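Local atomic coordinates of tapirin (Caldicellulosiruptor hydrothermalis, PDB entry 6N2C), a protein that probably binds cellulose through a C-terminal beta-helix domain, and so is thought to help an extremely thermophilic bacterium adhere to its substrate. Residues Val354-Asn358 with Phe442-Tyr446; Ile394-Gly398 with Asn439-Gln443; Ile402-Gly408 with Gln424-Ile430; Lys416-Ile422 with Phe434-Val440. All coordinates share one frame; numbering follows the deposited sequence. Where two conformers were deposited one is given.

Contact 1. Residues Val354-Asn358 with Phe442-Tyr446; sequences VVYAN and FQIPY
Tyr356 and Ile444 mark the nearest backbone approach, with their CA atoms 6.5 Å apart, too wide for strand pairing; no hydrogen bond joins the two segments. Tyr356 belongs to strand 354-356, whereas Phe442-Tyr446 is irregular and bends at Pro445, the centre of an inverse gamma turn whose bond from Tyr446 N to Ile444 O is weak. The side chain of Tyr356 carries the contact. Its CG stands anti to the carbonyl carbon (chi1 -58°), which turns the ring toward the loop. Pro445 CD lies over one face, 3.9 Å from the centroid of the Tyr356 ring and 19° off its normal, a CH-pi contact made by two side chains crossing at about a right angle. Nearer the root, Tyr356 CB meets Ile444 CG2 at 3.7 Å. Phe442 CD2 comes to the edge of the tyrosine ring, 4.2 Å from Tyr356 CD1, while the edge of the phenylalanine ring faces the backbone: Phe442 CZ is 3.8 Å from Ala357 O. Tyr377, one strand along, meets both rings, and Phe335 on the other neighbouring strand touches Ile444 and Pro445. An alanine in place of Tyr356 would probably leave Pro445 without the ring face it rests on and open a gap beside Ile444. Between these two segments the hold is thus mostly apolar; Tyr446 OH adds a hydrogen bond to Gly336 O on the same beta-helix flank.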
loop_
_atom_site.group_PDB
_atom_site.type_symbol
_atom_site.label_atom_id
_atom_site.label_comp_id
_atom_site.label_asym_id
_atom_site.label_seq_id
_atom_site.Cartn_x
_atom_site.Cartn_y
_atom_site.Cartn_z
ATOM N N VAL A 354 -12.336 -10.663 14.961
ATOM C CA VAL A 354 -11.580 -11.813 15.432
ATOM C C VAL A 354 -10.113 -11.545 15.124
ATOM O O VAL A 354 -9.808 -11.045 14.067
ATOM C CB VAL A 354 -12.052 -13.131 14.680
ATOM C CG1 VAL A 354 -11.286 -14.325 15.149
ATOM C CG2 VAL A 354 -13.530 -13.340 14.909
ATOM N N VAL A 355 -9.236 -11.974 16.015
ATOM C CA VAL A 355 -7.811 -11.877 15.839
ATOM C C VAL A 355 -7.205 -13.251 15.910
ATOM O O VAL A 355 -7.511 -14.019 16.869
ATOM C CB VAL A 355 -7.207 -10.988 16.949
ATOM C CG1 VAL A 355 -5.652 -11.095 16.951
ATOM C CG2 VAL A 355 -7.698 -9.595 16.786
ATOM N N TYR A 356 -6.476 -13.661 14.859
ATOM C CA TYR A 356 -5.655 -14.862 14.854
ATOM C C TYR A 356 -4.155 -14.568 14.866
ATOM O O TYR A 356 -3.686 -13.718 14.124
ATOM C CB TYR A 356 -5.939 -15.684 13.598
ATOM C CG TYR A 356 -7.392 -16.105 13.415
ATOM C CD1 TYR A 356 -7.889 -17.301 14.006
ATOM C CD2 TYR A 356 -8.237 -15.379 12.640
ATOM C CE1 TYR A 356 -9.236 -17.653 13.816
ATOM C CE2 TYR A 356 -9.529 -15.776 12.401
ATOM C CZ TYR A 356 -10.024 -16.900 13.005
ATOM O OH TYR A 356 -11.317 -17.248 12.812
ATOM N N ALA A 357 -3.439 -15.259 15.704
ATOM C CA ALA A 357 -2.023 -15.137 15.828
ATOM C C ALA A 357 -1.339 -16.424 16.164
ATOM O O ALA A 357 -1.900 -17.436 16.619
ATOM C CB ALA A 357 -1.697 -14.108 16.934
ATOM N N ASN A 358 -0.064 -16.445 15.815
ATOM C CA ASN A 358 0.886 -17.425 16.333
ATOM C C ASN A 358 1.297 -16.941 17.755
ATOM O O ASN A 358 0.662 -17.322 18.721
ATOM C CB ASN A 358 2.054 -17.555 15.378
ATOM C CG ASN A 358 3.066 -18.544 15.851
ATOM O OD1 ASN A 358 2.703 -19.551 16.438
ATOM N ND2 ASN A 358 4.334 -18.277 15.612
ATOM N N PHE A 442 -6.892 -24.570 17.015
ATOM C CA PHE A 442 -7.541 -23.814 15.944
ATOM C C PHE A 442 -6.596 -23.788 14.729
ATOM O O PHE A 442 -5.368 -23.876 14.828
ATOM C CB PHE A 442 -7.934 -22.363 16.370
ATOM C CG PHE A 442 -6.759 -21.530 16.747
ATOM C CD1 PHE A 442 -6.172 -21.700 17.996
ATOM C CD2 PHE A 442 -6.177 -20.645 15.830
ATOM C CE1 PHE A 442 -5.074 -20.947 18.383
ATOM C CE2 PHE A 442 -5.068 -19.914 16.202
ATOM C CZ PHE A 442 -4.494 -20.096 17.472
ATOM N N GLN A 443 -7.198 -23.620 13.590
ATOM C CA GLN A 443 -6.487 -23.653 12.309
ATOM C C GLN A 443 -6.889 -22.335 11.641
ATOM O O GLN A 443 -8.021 -22.096 11.376
ATOM C CB GLN A 443 -6.880 -24.893 11.404
ATOM C CG GLN A 443 -6.377 -26.259 11.863
ATOM C CD GLN A 443 -7.142 -26.733 13.055
ATOM O OE1 GLN A 443 -8.337 -26.849 12.963
ATOM N NE2 GLN A 443 -6.471 -26.932 14.201
ATOM N N ILE A 444 -5.903 -21.441 11.437
ATOM C CA ILE A 444 -6.261 -20.088 11.042
ATOM C C ILE A 444 -6.706 -20.087 9.574
ATOM O O ILE A 444 -5.940 -20.570 8.758
ATOM C CB ILE A 444 -5.027 -19.207 11.182
ATOM C CG1 ILE A 444 -4.681 -19.078 12.639
ATOM C CG2 ILE A 444 -5.336 -17.805 10.587
ATOM C CD1 ILE A 444 -3.294 -18.526 12.913
ATOM N N PRO A 445 -7.858 -19.503 9.255
ATOM C CA PRO A 445 -8.412 -19.558 7.885
ATOM C C PRO A 445 -7.885 -18.384 7.004
ATOM O O PRO A 445 -8.603 -17.448 6.699
ATOM C CB PRO A 445 -9.863 -19.404 8.119
ATOM C CG PRO A 445 -9.959 -18.518 9.336
ATOM C CD PRO A 445 -8.843 -18.959 10.203
ATOM N N TYR A 446 -6.649 -18.542 6.643
ATOM C CA TYR A 446 -5.952 -17.471 5.966
ATOM C C TYR A 446 -6.605 -17.204 4.634
ATOM O O TYR A 446 -6.896 -18.158 3.897
ATOM C CB TYR A 446 -4.531 -17.845 5.732
ATOM C CG TYR A 446 -3.640 -17.882 6.969
ATOM C CD1 TYR A 446 -3.261 -16.692 7.615
ATOM C CD2 TYR A 446 -3.220 -19.037 7.482
ATOM C CE1 TYR A 446 -2.440 -16.724 8.690
ATOM C CE2 TYR A 446 -2.387 -19.078 8.594
ATOM C CZ TYR A 446 -2.042 -17.894 9.213
ATOM O OH TYR A 446 -1.203 -17.912 10.281
#

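Contact 2. Residues Ile394-Gly398 with Asn439-Gln443; sequences IVCSG and NVNFQ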
loop_
_atom_site.group_PDB
_atom_site.type_symbol
_atom_site.label_atom_id
_atom_site.label_comp_id
_atom_site.label_asym_id
_atom_site.label_seq_id
_atom_site.Cartn_x
_atom_site.Cartn_y
_atom_site.Cartn_z
ATOM N N ILE A 394 -10.262 -15.350 24.924
ATOM C CA ILE A 394 -8.939 -15.684 24.406
ATOM C C ILE A 394 -8.857 -17.201 24.392
ATOM O O ILE A 394 -9.197 -17.885 25.371
ATOM C CB ILE A 394 -7.827 -15.079 25.245
ATOM C CG1 ILE A 394 -7.970 -13.552 25.333
ATOM C CG2 ILE A 394 -6.436 -15.536 24.823
ATOM C CD1 ILE A 394 -6.993 -12.866 26.284
ATOM N N VAL A 395 -8.320 -17.715 23.308
ATOM C CA VAL A 395 -8.018 -19.120 23.131
ATOM C C VAL A 395 -6.542 -19.233 22.989
ATOM O O VAL A 395 -5.981 -18.636 22.088
ATOM C CB VAL A 395 -8.743 -19.659 21.865
ATOM C CG1 VAL A 395 -8.340 -21.095 21.581
ATOM C CG2 VAL A 395 -10.230 -19.593 22.083
ATOM N N CYS A 396 -5.858 -20.017 23.817
ATOM C CA CYS A 396 -4.442 -20.153 23.704
ATOM C C CYS A 396 -4.167 -21.684 23.597
ATOM O O CYS A 396 -4.392 -22.412 24.569
ATOM C CB CYS A 396 -3.694 -19.558 24.911
ATOM S SG CYS A 396 -1.930 -19.835 24.849
ATOM N N SER A 397 -3.648 -22.173 22.459
ATOM C CA SER A 397 -3.359 -23.614 22.293
ATOM C C SER A 397 -2.013 -24.019 22.772
ATOM O O SER A 397 -1.748 -25.227 22.909
ATOM C CB SER A 397 -3.469 -23.937 20.814
ATOM O OG SER A 397 -2.521 -23.111 20.106
ATOM N N GLY A 398 -1.083 -23.058 23.044
ATOM C CA GLY A 398 0.279 -23.364 23.406
ATOM C C GLY A 398 0.517 -23.056 24.864
ATOM O O GLY A 398 -0.098 -23.664 25.713
ATOM N N ASN A 439 -7.030 -30.015 24.860
ATOM C CA ASN A 439 -7.141 -30.305 23.392
ATOM C C ASN A 439 -7.504 -29.060 22.590
ATOM O O ASN A 439 -7.734 -29.142 21.404
ATOM C CB ASN A 439 -8.219 -31.368 23.141
ATOM C CG ASN A 439 -7.845 -32.698 23.688
ATOM O OD1 ASN A 439 -6.673 -33.016 23.740
ATOM N ND2 ASN A 439 -8.842 -33.520 23.955
ATOM N N VAL A 440 -7.465 -27.894 23.193
ATOM C CA VAL A 440 -7.938 -26.705 22.499
ATOM C C VAL A 440 -7.002 -26.459 21.290
ATOM O O VAL A 440 -5.767 -26.704 21.327
ATOM C CB VAL A 440 -8.075 -25.429 23.414
ATOM C CG1 VAL A 440 -6.709 -24.939 23.771
ATOM C CG2 VAL A 440 -8.857 -24.387 22.689
ATOM N N ASN A 441 -7.646 -26.191 20.144
ATOM C CA ASN A 441 -6.890 -26.072 18.902
ATOM C C ASN A 441 -7.626 -25.193 17.944
ATOM O O ASN A 441 -8.814 -25.053 18.036
ATOM C CB ASN A 441 -6.601 -27.446 18.245
ATOM C CG ASN A 441 -7.883 -28.076 17.700
ATOM O OD1 ASN A 441 -8.274 -27.848 16.544
ATOM N ND2 ASN A 441 -8.625 -28.782 18.589
ATOM N N PHE A 442 -6.892 -24.570 17.015
ATOM C CA PHE A 442 -7.541 -23.814 15.944
ATOM C C PHE A 442 -6.596 -23.788 14.729
ATOM O O PHE A 442 -5.368 -23.876 14.828
ATOM C CB PHE A 442 -7.934 -22.363 16.370
ATOM C CG PHE A 442 -6.759 -21.530 16.747
ATOM C CD1 PHE A 442 -6.172 -21.700 17.996
ATOM C CD2 PHE A 442 -6.177 -20.645 15.830
ATOM C CE1 PHE A 442 -5.074 -20.947 18.383
ATOM C CE2 PHE A 442 -5.068 -19.914 16.202
ATOM C CZ PHE A 442 -4.494 -20.096 17.472
ATOM N N GLN A 443 -7.198 -23.620 13.590
ATOM C CA GLN A 443 -6.487 -23.653 12.309
ATOM C C GLN A 443 -6.889 -22.335 11.641
ATOM O O GLN A 443 -8.021 -22.096 11.376
ATOM C CB GLN A 443 -6.880 -24.893 11.404
ATOM C CG GLN A 443 -6.377 -26.259 11.863
ATOM C CD GLN A 443 -7.142 -26.733 13.055
ATOM O OE1 GLN A 443 -8.337 -26.849 12.963
ATOM N NE2 GLN A 443 -6.471 -26.932 14.201
HETATM O O HOH W 1 -3.583 -27.595 22.870
#
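Val440 points its CB at Val395-Ser397, on and just after strand 393-396, and its two methyls divide the work. CG1 sits between the backbone N and the carbonyl carbon (chi1 71°), a setting that carries it 3.5 Å from Cys396 O, with Ser397 CA a little farther off. CG2 takes the other direction and ends against Val395 CG1, also at 3.5 Å, close for two methyl groups. Behind the side chain the backbone joins in: Val440 O lies 3.6 Å from Ser397 CB. A water lies 2.8 Å from Val440 O and 3.0 Å from Ser397 O. Two residues on, the ring of Phe442 leans on the same residues, with its CE1 3.8 Å from Ser397 OG, a hydroxyl that also makes a weak hydrogen bond to Cys378 O. Asn441, whose CB points away from the strand, and Gln443 link the loop to itself, which probably limits its flexibility: Asn441 ND2 donates to Asn439 O over 3.0 Å at 174°, and Gln443 NE2 donates to Asn441 OD1 over 3.1 Å at 170°. Strand 393-396 runs between strands 374-378 and 416-419 and is bonded to both through the backbone. Val395 also touches Tyr377, and Cys396 touches Cys378, so the loop meets strand 393-396 where it is flanked by the strands of the coils before and after.

Contact 3. Residues Ile402-Gly408 with Gln424-Ile430; sequences ISNLNSG and QNIPSGI
Peptide carbonyls, not aromatic rings, are the flat groups that matter between Ile402-Gly408 and Gln424-Ile430, and they gather round the puckered ring of Pro427. Asn406 O stands 3.3 Å from Pro427 CB and Leu405 O 3.5 Å from Pro427 CG, with Ser407 O also close to CB; the ring's CD is turned to the methyl CD2 of Leu405. Side chains then complete the hold. Leu405 crosses the proline at about a right angle, its CG 4.0 Å from Pro427 CG, and meets Ile430 tip to tip, Leu405 CD2 lying 4.2 Å from Ile430 CD1. The second branch of Ile430 is put to use too: CG2, anti to the carbonyl carbon while chi1 is 58°, lies 3.6 Å from Gly408 O. Gly408 has a positive phi (64°), and a CB there would run into Ile430 CD1, two independent reasons for a residue without a side chain. Polar links are indirect: one water gives a proton to Ser407 O at 3.0 Å and accepts one from Gly429 N at 2.9 Å. Glu386 takes hydrogen bonds from the backbone N of Asn406 and of Ser407, and so is likely to hold the bend. An alanine at Pro427, lacking CG and CD, would probably open a gap beside Leu405. A proline ring set against carbonyls, apolar packing and a water bridge thus join the segments at the outermost coil, where Leu405 and Ile430 both rest on Ile411.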
loop_
_atom_site.group_PDB
_atom_site.type_symbol
_atom_site.label_atom_id
_atom_site.label_comp_id
_atom_site.label_asym_id
_atom_site.label_seq_id
_atom_site.Cartn_x
_atom_site.Cartn_y
_atom_site.Cartn_z
ATOM N N ILE A 402 3.262 -15.519 31.925
ATOM C CA ILE A 402 2.951 -14.305 32.660
ATOM C C ILE A 402 4.150 -13.873 33.521
ATOM O O ILE A 402 4.931 -14.713 34.010
ATOM C CB ILE A 402 1.689 -14.439 33.495
ATOM C CG1 ILE A 402 1.708 -15.720 34.375
ATOM C CG2 ILE A 402 0.468 -14.472 32.588
ATOM C CD1 ILE A 402 0.685 -15.669 35.499
ATOM N N SER A 403 4.302 -12.562 33.631
ATOM C CA SER A 403 5.327 -11.976 34.528
ATOM C C SER A 403 4.932 -10.607 34.951
ATOM O O SER A 403 4.192 -9.902 34.258
ATOM C CB SER A 403 6.679 -11.987 33.878
ATOM O OG SER A 403 6.707 -11.216 32.710
ATOM N N ASN A 404 5.467 -10.185 36.114
ATOM C CA ASN A 404 5.214 -8.823 36.644
ATOM C C ASN A 404 3.765 -8.528 36.672
ATOM O O ASN A 404 3.335 -7.417 36.478
ATOM C CB ASN A 404 6.018 -7.803 35.880
ATOM C CG ASN A 404 7.487 -8.070 35.998
ATOM O OD1 ASN A 404 8.011 -8.142 37.125
ATOM N ND2 ASN A 404 8.180 -8.224 34.853
ATOM N N LEU A 405 2.972 -9.568 36.929
ATOM C CA LEU A 405 1.538 -9.413 36.887
ATOM C C LEU A 405 1.105 -9.829 38.276
ATOM O O LEU A 405 1.090 -11.079 38.611
ATOM C CB LEU A 405 0.944 -10.390 35.830
ATOM C CG LEU A 405 -0.595 -10.366 35.757
ATOM C CD1 LEU A 405 -1.083 -8.998 35.356
ATOM C CD2 LEU A 405 -1.153 -11.469 34.844
ATOM N N ASN A 406 0.764 -8.813 39.080
ATOM C CA ASN A 406 0.431 -9.019 40.483
ATOM C C ASN A 406 -1.019 -8.895 40.825
ATOM O O ASN A 406 -1.501 -9.660 41.670
ATOM C CB ASN A 406 1.276 -8.067 41.316
ATOM C CG ASN A 406 2.736 -8.298 41.064
ATOM O OD1 ASN A 406 3.214 -9.447 41.189
ATOM N ND2 ASN A 406 3.441 -7.253 40.606
ATOM N N SER A 407 -1.733 -7.950 40.231
ATOM C CA SER A 407 -3.171 -7.831 40.473
ATOM C C SER A 407 -4.052 -8.275 39.301
ATOM O O SER A 407 -5.080 -8.846 39.515
ATOM C CB SER A 407 -3.544 -6.412 40.852
ATOM O OG SER A 407 -3.391 -5.509 39.773
ATOM N N GLY A 408 -3.635 -7.987 38.074
ATOM C CA GLY A 408 -4.530 -8.148 36.925
ATOM C C GLY A 408 -5.773 -7.255 36.874
ATOM O O GLY A 408 -6.703 -7.593 36.212
ATOM N N GLN A 424 0.898 -21.177 36.264
ATOM C CA GLN A 424 1.012 -21.085 37.712
ATOM C C GLN A 424 1.027 -19.583 38.104
ATOM O O GLN A 424 1.337 -18.698 37.304
ATOM C CB GLN A 424 2.358 -21.689 38.155
ATOM C CG GLN A 424 2.537 -23.180 38.007
ATOM C CD GLN A 424 4.038 -23.608 38.186
ATOM O OE1 GLN A 424 4.847 -22.919 38.837
ATOM N NE2 GLN A 424 4.376 -24.770 37.631
ATOM N N ASN A 425 0.822 -19.344 39.388
ATOM C CA ASN A 425 1.013 -18.039 40.048
ATOM C C ASN A 425 0.124 -16.891 39.413
ATOM O O ASN A 425 0.535 -15.726 39.369
ATOM C CB ASN A 425 2.464 -17.625 39.996
ATOM C CG ASN A 425 3.397 -18.637 40.663
ATOM O OD1 ASN A 425 3.012 -19.300 41.605
ATOM N ND2 ASN A 425 4.568 -18.817 40.071
ATOM N N ILE A 426 -1.049 -17.259 38.942
ATOM C CA ILE A 426 -2.033 -16.245 38.413
ATOM C C ILE A 426 -2.564 -15.440 39.637
ATOM O O ILE A 426 -2.887 -16.034 40.648
ATOM C CB ILE A 426 -3.186 -16.891 37.744
ATOM C CG1 ILE A 426 -2.676 -17.646 36.479
ATOM C CG2 ILE A 426 -4.207 -15.821 37.304
ATOM C CD1 ILE A 426 -3.673 -18.630 35.887
ATOM N N PRO A 427 -2.685 -14.095 39.511
ATOM C CA PRO A 427 -3.297 -13.361 40.616
ATOM C C PRO A 427 -4.712 -13.809 40.923
ATOM O O PRO A 427 -5.494 -14.040 40.030
ATOM C CB PRO A 427 -3.351 -11.897 40.104
ATOM C CG PRO A 427 -2.269 -11.798 39.111
ATOM C CD PRO A 427 -2.158 -13.193 38.473
ATOM N N SER A 428 -5.060 -13.881 42.214
ATOM C CA SER A 428 -6.306 -14.508 42.570
ATOM C C SER A 428 -7.518 -13.828 41.945
ATOM O O SER A 428 -8.533 -14.494 41.715
ATOM C CB SER A 428 -6.461 -14.555 44.114
ATOM O OG SER A 428 -6.420 -13.219 44.629
ATOM N N GLY A 429 -7.469 -12.537 41.762
ATOM C CA GLY A 429 -8.617 -11.790 41.204
ATOM C C GLY A 429 -8.924 -12.013 39.715
ATOM O O GLY A 429 -9.998 -11.668 39.256
ATOM N N ILE A 430 -8.010 -12.653 38.995
ATOM C CA ILE A 430 -8.319 -13.104 37.589
ATOM C C ILE A 430 -8.229 -14.582 37.367
ATOM O O ILE A 430 -8.446 -15.058 36.258
ATOM C CB ILE A 430 -7.500 -12.370 36.532
ATOM C CG1 ILE A 430 -6.005 -12.539 36.771
ATOM C CG2 ILE A 430 -7.929 -10.914 36.518
ATOM C CD1 ILE A 430 -5.203 -12.121 35.582
HETATM O O HOH W 2 0.451 -13.403 41.100
HETATM O O HOH W 3 -5.712 -10.296 42.059
#

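Contact 4. Residues Lys416-Ile422 with Phe434-Val440; sequences KIECRSI and FVQNPNV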
loop_
_atom_site.group_PDB
_atom_site.type_symbol
_atom_site.label_atom_id
_atom_site.label_comp_id
_atom_site.label_asym_id
_atom_site.label_seq_id
_atom_site.Cartn_x
_atom_site.Cartn_y
_atom_site.Cartn_z
ATOM N N LYS A 416 -14.081 -16.158 28.607
ATOM C CA LYS A 416 -13.063 -16.963 29.240
ATOM C C LYS A 416 -11.750 -16.879 28.525
ATOM O O LYS A 416 -11.700 -16.430 27.350
ATOM C CB LYS A 416 -13.510 -18.450 29.324
ATOM C CG LYS A 416 -13.645 -19.192 27.960
ATOM C CD LYS A 416 -13.977 -20.661 28.119
ATOM C CE LYS A 416 -15.390 -20.868 28.651
ATOM N NZ LYS A 416 -16.525 -20.410 27.793
ATOM N N ILE A 417 -10.699 -17.322 29.224
ATOM C CA ILE A 417 -9.417 -17.595 28.618
ATOM C C ILE A 417 -9.356 -19.121 28.595
ATOM O O ILE A 417 -9.079 -19.774 29.633
ATOM C CB ILE A 417 -8.256 -16.976 29.375
ATOM C CG1 ILE A 417 -8.386 -15.441 29.444
ATOM C CG2 ILE A 417 -6.897 -17.441 28.821
ATOM C CD1 ILE A 417 -7.441 -14.781 30.433
ATOM N N GLU A 418 -9.555 -19.709 27.411
ATOM C CA GLU A 418 -9.540 -21.145 27.237
ATOM C C GLU A 418 -8.170 -21.547 26.789
ATOM O O GLU A 418 -7.671 -21.046 25.770
ATOM C CB GLU A 418 -10.588 -21.522 26.191
ATOM C CG GLU A 418 -10.684 -23.030 25.959
ATOM C CD GLU A 418 -11.701 -23.461 24.937
ATOM O OE1 GLU A 418 -12.245 -22.571 24.291
ATOM O OE2 GLU A 418 -11.944 -24.722 24.794
ATOM N N CYS A 419 -7.521 -22.393 27.547
ATOM C CA CYS A 419 -6.099 -22.639 27.308
ATOM C C CYS A 419 -5.749 -24.110 27.575
ATOM O O CYS A 419 -6.427 -24.792 28.329
ATOM C CB CYS A 419 -5.304 -21.680 28.127
ATOM S SG CYS A 419 -5.519 -21.855 29.941
ATOM N N ARG A 420 -4.739 -24.567 26.896
ATOM C CA ARG A 420 -4.235 -25.938 27.010
ATOM C C ARG A 420 -3.832 -26.238 28.453
ATOM O O ARG A 420 -4.128 -27.328 28.975
ATOM C CB ARG A 420 -3.088 -26.094 26.021
ATOM C CG ARG A 420 -2.322 -27.429 26.170
ATOM C CD ARG A 420 -1.005 -27.417 25.453
ATOM N NE ARG A 420 0.006 -26.549 26.042
ATOM C CZ ARG A 420 0.822 -26.843 27.058
ATOM N NH1 ARG A 420 0.794 -28.043 27.718
ATOM N NH2 ARG A 420 1.688 -25.918 27.449
ATOM N N SER A 421 -3.193 -25.251 29.129
ATOM C CA SER A 421 -2.586 -25.444 30.456
ATOM C C SER A 421 -2.697 -24.100 31.178
ATOM O O SER A 421 -2.153 -23.070 30.722
ATOM C CB SER A 421 -1.161 -25.882 30.357
ATOM O OG SER A 421 -0.598 -26.171 31.632
ATOM N N ILE A 422 -3.466 -24.094 32.237
ATOM C CA ILE A 422 -3.528 -22.921 33.111
ATOM C C ILE A 422 -2.142 -22.673 33.783
ATOM O O ILE A 422 -1.576 -23.592 34.412
ATOM C CB ILE A 422 -4.611 -23.095 34.159
ATOM C CG1 ILE A 422 -5.998 -23.135 33.470
ATOM C CG2 ILE A 422 -4.658 -21.872 35.093
ATOM C CD1 ILE A 422 -7.141 -23.429 34.426
ATOM N N PHE A 434 -9.752 -18.241 33.727
ATOM C CA PHE A 434 -9.084 -19.280 32.990
ATOM C C PHE A 434 -9.823 -20.618 33.064
ATOM O O PHE A 434 -10.207 -21.074 34.148
ATOM C CB PHE A 434 -7.655 -19.447 33.514
ATOM C CG PHE A 434 -6.756 -18.253 33.321
ATOM C CD1 PHE A 434 -6.853 -17.122 34.148
ATOM C CD2 PHE A 434 -5.731 -18.284 32.359
ATOM C CE1 PHE A 434 -6.048 -16.051 33.972
ATOM C CE2 PHE A 434 -4.881 -17.239 32.229
ATOM C CZ PHE A 434 -5.015 -16.102 33.035
ATOM N N VAL A 435 -9.932 -21.306 31.923
ATOM C CA VAL A 435 -10.559 -22.623 31.804
ATOM C C VAL A 435 -9.628 -23.585 31.037
ATOM O O VAL A 435 -9.112 -23.182 29.957
ATOM C CB VAL A 435 -11.832 -22.494 31.041
ATOM C CG1 VAL A 435 -12.424 -23.898 30.803
ATOM C CG2 VAL A 435 -12.813 -21.607 31.786
ATOM N N GLN A 436 -9.347 -24.792 31.568
ATOM C CA GLN A 436 -8.329 -25.632 30.969
ATOM C C GLN A 436 -8.976 -26.581 30.021
ATOM O O GLN A 436 -9.942 -27.213 30.370
ATOM C CB GLN A 436 -7.538 -26.467 31.991
ATOM C CG GLN A 436 -6.335 -27.157 31.428
ATOM C CD GLN A 436 -5.293 -27.534 32.492
ATOM O OE1 GLN A 436 -4.523 -26.674 32.991
ATOM N NE2 GLN A 436 -5.215 -28.824 32.806
ATOM N N ASN A 437 -8.436 -26.645 28.798
ATOM C CA ASN A 437 -8.924 -27.603 27.793
ATOM C C ASN A 437 -7.659 -28.068 27.118
ATOM O O ASN A 437 -7.133 -27.365 26.234
ATOM C CB ASN A 437 -9.883 -26.963 26.789
ATOM C CG ASN A 437 -10.201 -27.932 25.635
ATOM O OD1 ASN A 437 -9.713 -29.060 25.647
ATOM N ND2 ASN A 437 -10.965 -27.472 24.651
ATOM N N PRO A 438 -7.191 -29.232 27.477
ATOM C CA PRO A 438 -5.929 -29.715 26.985
ATOM C C PRO A 438 -5.858 -29.933 25.463
ATOM O O PRO A 438 -4.746 -30.141 24.960
ATOM C CB PRO A 438 -5.776 -31.050 27.711
ATOM C CG PRO A 438 -6.513 -30.840 28.991
ATOM C CD PRO A 438 -7.723 -30.070 28.589
ATOM N N ASN A 439 -7.030 -30.015 24.860
ATOM C CA ASN A 439 -7.141 -30.305 23.392
ATOM C C ASN A 439 -7.504 -29.060 22.590
ATOM O O ASN A 439 -7.734 -29.142 21.404
ATOM C CB ASN A 439 -8.219 -31.368 23.141
ATOM C CG ASN A 439 -7.845 -32.698 23.688
ATOM O OD1 ASN A 439 -6.673 -33.016 23.740
ATOM N ND2 ASN A 439 -8.842 -33.520 23.955
ATOM N N VAL A 440 -7.465 -27.894 23.193
ATOM C CA VAL A 440 -7.938 -26.705 22.499
ATOM C C VAL A 440 -7.002 -26.459 21.290
ATOM O O VAL A 440 -5.767 -26.704 21.327
ATOM C CB VAL A 440 -8.075 -25.429 23.414
ATOM C CG1 VAL A 440 -6.709 -24.939 23.771
ATOM C CG2 VAL A 440 -8.857 -24.387 22.689
HETATM O O HOH W 4 -2.543 -26.414 34.921
#
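Ile417, Glu418 and Cys419 pair in parallel with Phe434, Val435 and Gln436, and this ladder is the tight part of the contact. Val435 N donates to Ile417 O over 2.9 Å, Cys419 N to Val435 O over 3.0 Å, and Asn437 N to Cys419 O over 2.8 Å, while the short strand axes diverge by 28°. On the face that carries Ile417, Phe434 and Cys419, Ile417 CD1 lies over the Phe434 ring, 4.0 Å from its centroid, and Cys419 SG comes to the ring's edge. The face carrying Glu418 and Val435 is mixed. Glu418, extended with CG anti to its backbone N (chi1 -178°), runs beside Asn437, whose ND2 gives OE2 a nearly straight bond of 2.9 Å (177°) from the anti side; a salt bridge from OE1 to Lys393 probably steadies the charge. Asn437 OD1 meanwhile accepts from Asn439 N, an Asx turn, within a type I turn that brings Val440 CG2 against the Glu418 carboxylate. Packing is looser at Lys416, which only lies across Val435, with Lys416 CD 4.0 Å from Val435 CG2, before the chain bends at its outer end. At the solvent margin Gln436 OE1 makes a polar tie, taking a bond from Ile422 N at 2.9 Å and another from a water that also reaches Ile422 O. Arg420 CB points away from 434-440, and its guanidinium bonds Gly398 O and Thr399 OG1. Strand 416-419 thus lies between 393-396 and 434-436, the outermost strand of this run within the chain, while Ile417, Cys419 and Phe434 all pack on Ile400 of strand 400-403.

From the N terminus, the chain first passes the strands of contact 1 and contact 2, then the turn of contact 3 and strand 416-419 of contact 4. The partners return in a different order. Residues 424-430 close contact 3 and 434-440 close contact 4, so these two cross, linked by Ile426 packing on Phe434. The chain then doubles back: 439-443 closes contact 2, and 442-446 closes contact 1, the widest loop, which contains contacts 3 and 4 and ends on the same stretch as contact 2. Contacts 2 and 4 share Asn439 and Val440. Contacts 3 and 4 finish the terminal coil, and contacts 2 and 1 lay the following loop back along strands 393-396 and 354-356.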